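Local coordinates for protein putative glucoamylase (Bacteroides fragilis NCTC 9343, PDB 3EU8) that is of unknown function but is probably a glucoamylase-like glycoside hydrolase acting on alpha-glucans, at residues R104-Y109 against W172-H177. Numbering follows the deposited sequence.
Sequences RFKGAY and WNWYRH
Lys106 lies along one face of the Trp174 indole, its chain running from the pyrrole ring to the far rim of the benzene ring. Lys106 CB stands just outside the rim, beside Trp174 CD1 and CG. Lys106 CG comes down almost on the normal of the Trp174 five-membered ring, 3.6 Å from its centroid, as a CH-pi contact. CD passes above the ring fusion near CD2, CE lies almost over the middle of the six-membered ring, nearest CE2 and CZ2, and NZ ends over CZ3 and CH2. Lys106 NZ makes a cation-pi interaction over the face of the Trp174 six-membered ring, 4.0 Å from its centroid. A bend at chi2 (-77°), followed by two extended torsions, lays the chain along the indole, while Trp174 turns its ring to the lysine with CG anti to its backbone N (chi1 176°).

Beside this pair, Tyr175 reaches the type I' turn of Phe105 to Ala108 with its hydroxyl, which donates a short 2.6 Å hydrogen bond from OH to Phe105 O. The donor is tilted 35° from the carbonyl plane, and the turn's own Ala108 N binds the same oxygen from the opposite face, so two donors grip it. The methyl CB of Ala108 packs against the phenol end, 3.7 Å from Tyr175 CZ.

This is loop-to-loop packing just beyond helices 85-101 and 154-169 in a six-hairpin clan protein, a tight turn held by an aromatic pair. Trp187 of strand 186-187 touches Phe105, Lys106 and Tyr175 and meets Trp174 edge-to-face, while Ala108 rests on Thr135 of helix 132-149.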
ATOM      1  N   ARG A 104      18.102   7.298  -8.970  1.00 26.00           N
ATOM      2  CA  ARG A 104      18.013   5.875  -8.664  1.00 27.67           C
ATOM      3  C   ARG A 104      19.298   5.375  -8.049  1.00 26.33           C
ATOM      4  O   ARG A 104      20.353   5.967  -8.222  1.00 25.92           O
ATOM      5  CB  ARG A 104      17.716   5.057  -9.931  1.00 27.57           C
ATOM      6  CG  ARG A 104      16.250   4.831 -10.159  1.00 36.69           C
ATOM      7  CD  ARG A 104      15.999   3.772 -11.217  1.00 37.79           C
ATOM      8  NE  ARG A 104      16.327   4.314 -12.525  1.00 41.30           N
ATOM      9  CZ  ARG A 104      16.328   3.616 -13.654  1.00 45.05           C
ATOM     10  NH1 ARG A 104      16.007   2.302 -13.646  1.00 27.66           N
ATOM     11  NH2 ARG A 104      16.662   4.251 -14.788  1.00 39.59           N
ATOM     12  N   PHE A 105      19.196   4.270  -7.319  1.00 27.50           N
ATOM     13  CA  PHE A 105      20.315   3.733  -6.562  1.00 26.87           C
ATOM     14  C   PHE A 105      20.377   2.204  -6.718  1.00 25.49           C
ATOM     15  O   PHE A 105      19.642   1.485  -6.084  1.00 26.68           O
ATOM     16  CB  PHE A 105      20.195   4.150  -5.102  1.00 25.10           C
ATOM     17  CG  PHE A 105      20.007   5.611  -4.927  1.00 23.46           C
ATOM     18  CD1 PHE A 105      21.096   6.439  -4.772  1.00 23.23           C
ATOM     19  CD2 PHE A 105      18.732   6.173  -4.950  1.00 23.13           C
ATOM     20  CE1 PHE A 105      20.941   7.793  -4.632  1.00 29.02           C
ATOM     21  CE2 PHE A 105      18.559   7.533  -4.786  1.00 24.67           C
ATOM     22  CZ  PHE A 105      19.679   8.359  -4.641  1.00 27.32           C
ATOM     23  N   LYS A 106      21.294   1.743  -7.574  1.00 26.78           N
ATOM     24  CA  LYS A 106      21.378   0.349  -8.025  1.00 23.89           C
ATOM     25  C   LYS A 106      20.054  -0.135  -8.608  1.00 24.01           C
ATOM     26  O   LYS A 106      19.651  -1.244  -8.399  1.00 24.02           O
ATOM     27  CB  LYS A 106      21.929  -0.560  -6.940  1.00 24.72           C
ATOM     28  CG  LYS A 106      23.271  -0.071  -6.379  1.00 25.26           C
ATOM     29  CD  LYS A 106      24.394  -0.393  -7.325  1.00 27.17           C
ATOM     30  CE  LYS A 106      25.659   0.324  -6.917  1.00 33.16           C
ATOM     31  NZ  LYS A 106      26.859  -0.176  -7.626  1.00 32.01           N
ATOM     32  N   GLY A 107      19.410   0.757  -9.378  1.00 24.19           N
ATOM     33  CA  GLY A 107      18.120   0.514 -10.023  1.00 23.78           C
ATOM     34  C   GLY A 107      16.916   0.520  -9.091  1.00 25.59           C
ATOM     35  O   GLY A 107      15.812   0.327  -9.562  1.00 27.20           O
ATOM     36  N   ALA A 108      17.131   0.704  -7.782  1.00 24.27           N
ATOM     37  CA  ALA A 108      16.045   0.898  -6.832  1.00 24.58           C
ATOM     38  C   ALA A 108      15.762   2.390  -6.746  1.00 23.95           C
ATOM     39  O   ALA A 108      16.560   3.204  -7.186  1.00 27.06           O
ATOM     40  CB  ALA A 108      16.386   0.281  -5.458  1.00 20.22           C
ATOM     41  N   TYR A 109      14.615   2.741  -6.189  1.00 25.59           N
ATOM     42  CA  TYR A 109      14.185   4.116  -6.068  1.00 24.44           C
ATOM     43  C   TYR A 109      14.291   4.542  -4.604  1.00 24.06           C
ATOM     44  O   TYR A 109      14.195   3.708  -3.697  1.00 22.17           O
ATOM     45  CB  TYR A 109      12.728   4.255  -6.590  1.00 29.52           C
ATOM     46  CG  TYR A 109      12.589   3.773  -8.019  1.00 25.74           C
ATOM     47  CD1 TYR A 109      12.430   2.423  -8.288  1.00 35.25           C
ATOM     48  CD2 TYR A 109      12.689   4.643  -9.090  1.00 31.62           C
ATOM     49  CE1 TYR A 109      12.337   1.954  -9.581  1.00 35.45           C
ATOM     50  CE2 TYR A 109      12.586   4.174 -10.408  1.00 34.79           C
ATOM     51  CZ  TYR A 109      12.411   2.828 -10.627  1.00 33.54           C
ATOM     52  OH  TYR A 109      12.325   2.322 -11.880  1.00 40.67           O
ATOM     53  N   TRP A 172      18.023  -6.201  -7.240  1.00 22.70           N
ATOM     54  CA  TRP A 172      17.569  -6.717  -5.941  1.00 21.64           C
ATOM     55  C   TRP A 172      18.730  -7.443  -5.238  1.00 24.27           C
ATOM     56  O   TRP A 172      18.941  -7.361  -4.031  1.00 22.79           O
ATOM     57  CB  TRP A 172      16.395  -7.698  -6.136  1.00 22.20           C
ATOM     58  CG  TRP A 172      15.227  -7.149  -6.932  1.00 19.24           C
ATOM     59  CD1 TRP A 172      15.034  -7.262  -8.257  1.00 18.20           C
ATOM     60  CD2 TRP A 172      14.114  -6.391  -6.428  1.00 20.52           C
ATOM     61  NE1 TRP A 172      13.876  -6.636  -8.627  1.00 22.76           N
ATOM     62  CE2 TRP A 172      13.283  -6.106  -7.514  1.00 24.92           C
ATOM     63  CE3 TRP A 172      13.739  -5.931  -5.148  1.00 21.61           C
ATOM     64  CZ2 TRP A 172      12.090  -5.382  -7.376  1.00 20.49           C
ATOM     65  CZ3 TRP A 172      12.559  -5.258  -5.002  1.00 15.99           C
ATOM     66  CH2 TRP A 172      11.755  -4.964  -6.115  1.00 22.77           C
ATOM     67  N   ASN A 173      19.489  -8.171  -6.031  1.00 24.61           N
ATOM     68  CA  ASN A 173      20.633  -8.911  -5.511  1.00 27.12           C
ATOM     69  C   ASN A 173      21.714  -8.002  -4.862  1.00 25.44           C
ATOM     70  O   ASN A 173      22.289  -8.361  -3.856  1.00 24.00           O
ATOM     71  CB  ASN A 173      21.206  -9.716  -6.653  1.00 27.87           C
ATOM     72  CG  ASN A 173      21.849 -10.938  -6.215  1.00 34.18           C
ATOM     73  OD1 ASN A 173      21.191 -11.847  -5.689  1.00 34.30           O
ATOM     74  ND2 ASN A 173      23.162 -11.027  -6.465  1.00 38.42           N
ATOM     75  N   TRP A 174      21.935  -6.797  -5.399  1.00 24.64           N
ATOM     76  CA  TRP A 174      22.779  -5.793  -4.710  1.00 24.14           C
ATOM     77  C   TRP A 174      22.440  -5.612  -3.235  1.00 26.57           C
ATOM     78  O   TRP A 174      23.357  -5.537  -2.369  1.00 27.43           O
ATOM     79  CB  TRP A 174      22.708  -4.415  -5.365  1.00 21.06           C
ATOM     80  CG  TRP A 174      23.525  -3.336  -4.574  1.00 23.16           C
ATOM     81  CD1 TRP A 174      23.026  -2.442  -3.662  1.00 22.00           C
ATOM     82  CD2 TRP A 174      24.955  -3.098  -4.614  1.00 20.80           C
ATOM     83  NE1 TRP A 174      24.039  -1.670  -3.150  1.00 25.43           N
ATOM     84  CE2 TRP A 174      25.229  -2.040  -3.716  1.00 25.49           C
ATOM     85  CE3 TRP A 174      26.024  -3.653  -5.346  1.00 31.20           C
ATOM     86  CZ2 TRP A 174      26.527  -1.534  -3.509  1.00 24.81           C
ATOM     87  CZ3 TRP A 174      27.332  -3.142  -5.138  1.00 27.88           C
ATOM     88  CH2 TRP A 174      27.559  -2.088  -4.226  1.00 25.53           C
ATOM     89  N   TYR A 175      21.128  -5.571  -2.943  1.00 27.22           N
ATOM     90  CA  TYR A 175      20.612  -5.278  -1.585  1.00 26.43           C
ATOM     91  C   TYR A 175      20.727  -6.451  -0.625  1.00 25.98           C
ATOM     92  O   TYR A 175      20.254  -6.377   0.514  1.00 24.78           O
ATOM     93  CB  TYR A 175      19.183  -4.700  -1.668  1.00 25.98           C
ATOM     94  CG  TYR A 175      19.155  -3.255  -2.216  1.00 25.90           C
ATOM     95  CD1 TYR A 175      19.306  -2.998  -3.574  1.00 24.52           C
ATOM     96  CD2 TYR A 175      19.025  -2.161  -1.358  1.00 21.99           C
ATOM     97  CE1 TYR A 175      19.269  -1.701  -4.074  1.00 25.96           C
ATOM     98  CE2 TYR A 175      19.018  -0.881  -1.836  1.00 26.29           C
ATOM     99  CZ  TYR A 175      19.141  -0.640  -3.195  1.00 27.37           C
ATOM    100  OH  TYR A 175      19.168   0.656  -3.675  1.00 24.27           O
ATOM    101  N   ARG A 176      21.392  -7.531  -1.062  1.00 27.26           N
ATOM    102  CA  ARG A 176      21.784  -8.615  -0.148  1.00 25.91           C
ATOM    103  C   ARG A 176      23.051  -8.327   0.652  1.00 24.83           C
ATOM    104  O   ARG A 176      23.435  -9.139   1.485  1.00 22.78           O
ATOM    105  CB  ARG A 176      21.991  -9.922  -0.891  1.00 25.83           C
ATOM    106  CG  ARG A 176      20.733 -10.656  -1.236  1.00 25.95           C
ATOM    107  CD  ARG A 176      21.022 -11.623  -2.370  1.00 24.02           C
ATOM    108  NE  ARG A 176      21.526 -12.861  -1.838  1.00 24.52           N
ATOM    109  CZ  ARG A 176      22.042 -13.832  -2.558  1.00 27.87           C
ATOM    110  NH1 ARG A 176      22.184 -13.699  -3.867  1.00 21.63           N
ATOM    111  NH2 ARG A 176      22.439 -14.946  -1.944  1.00 27.82           N
ATOM    112  N   HIS A 177      23.687  -7.194   0.395  1.00 24.72           N
ATOM    113  CA  HIS A 177      24.822  -6.713   1.174  1.00 26.12           C
ATOM    114  C   HIS A 177      25.953  -7.767   1.192  1.00 27.25           C
ATOM    115  O   HIS A 177      26.332  -8.293   2.246  1.00 27.24           O
ATOM    116  CB  HIS A 177      24.353  -6.288   2.572  1.00 25.72           C
ATOM    117  CG  HIS A 177      25.421  -5.668   3.430  1.00 30.33           C
ATOM    118  ND1 HIS A 177      26.690  -5.377   2.965  1.00 31.03           N
ATOM    119  CD2 HIS A 177      25.400  -5.278   4.733  1.00 29.82           C
ATOM    120  CE1 HIS A 177      27.401  -4.839   3.942  1.00 35.77           C
ATOM    121  NE2 HIS A 177      26.644  -4.769   5.026  1.00 31.74           N
TER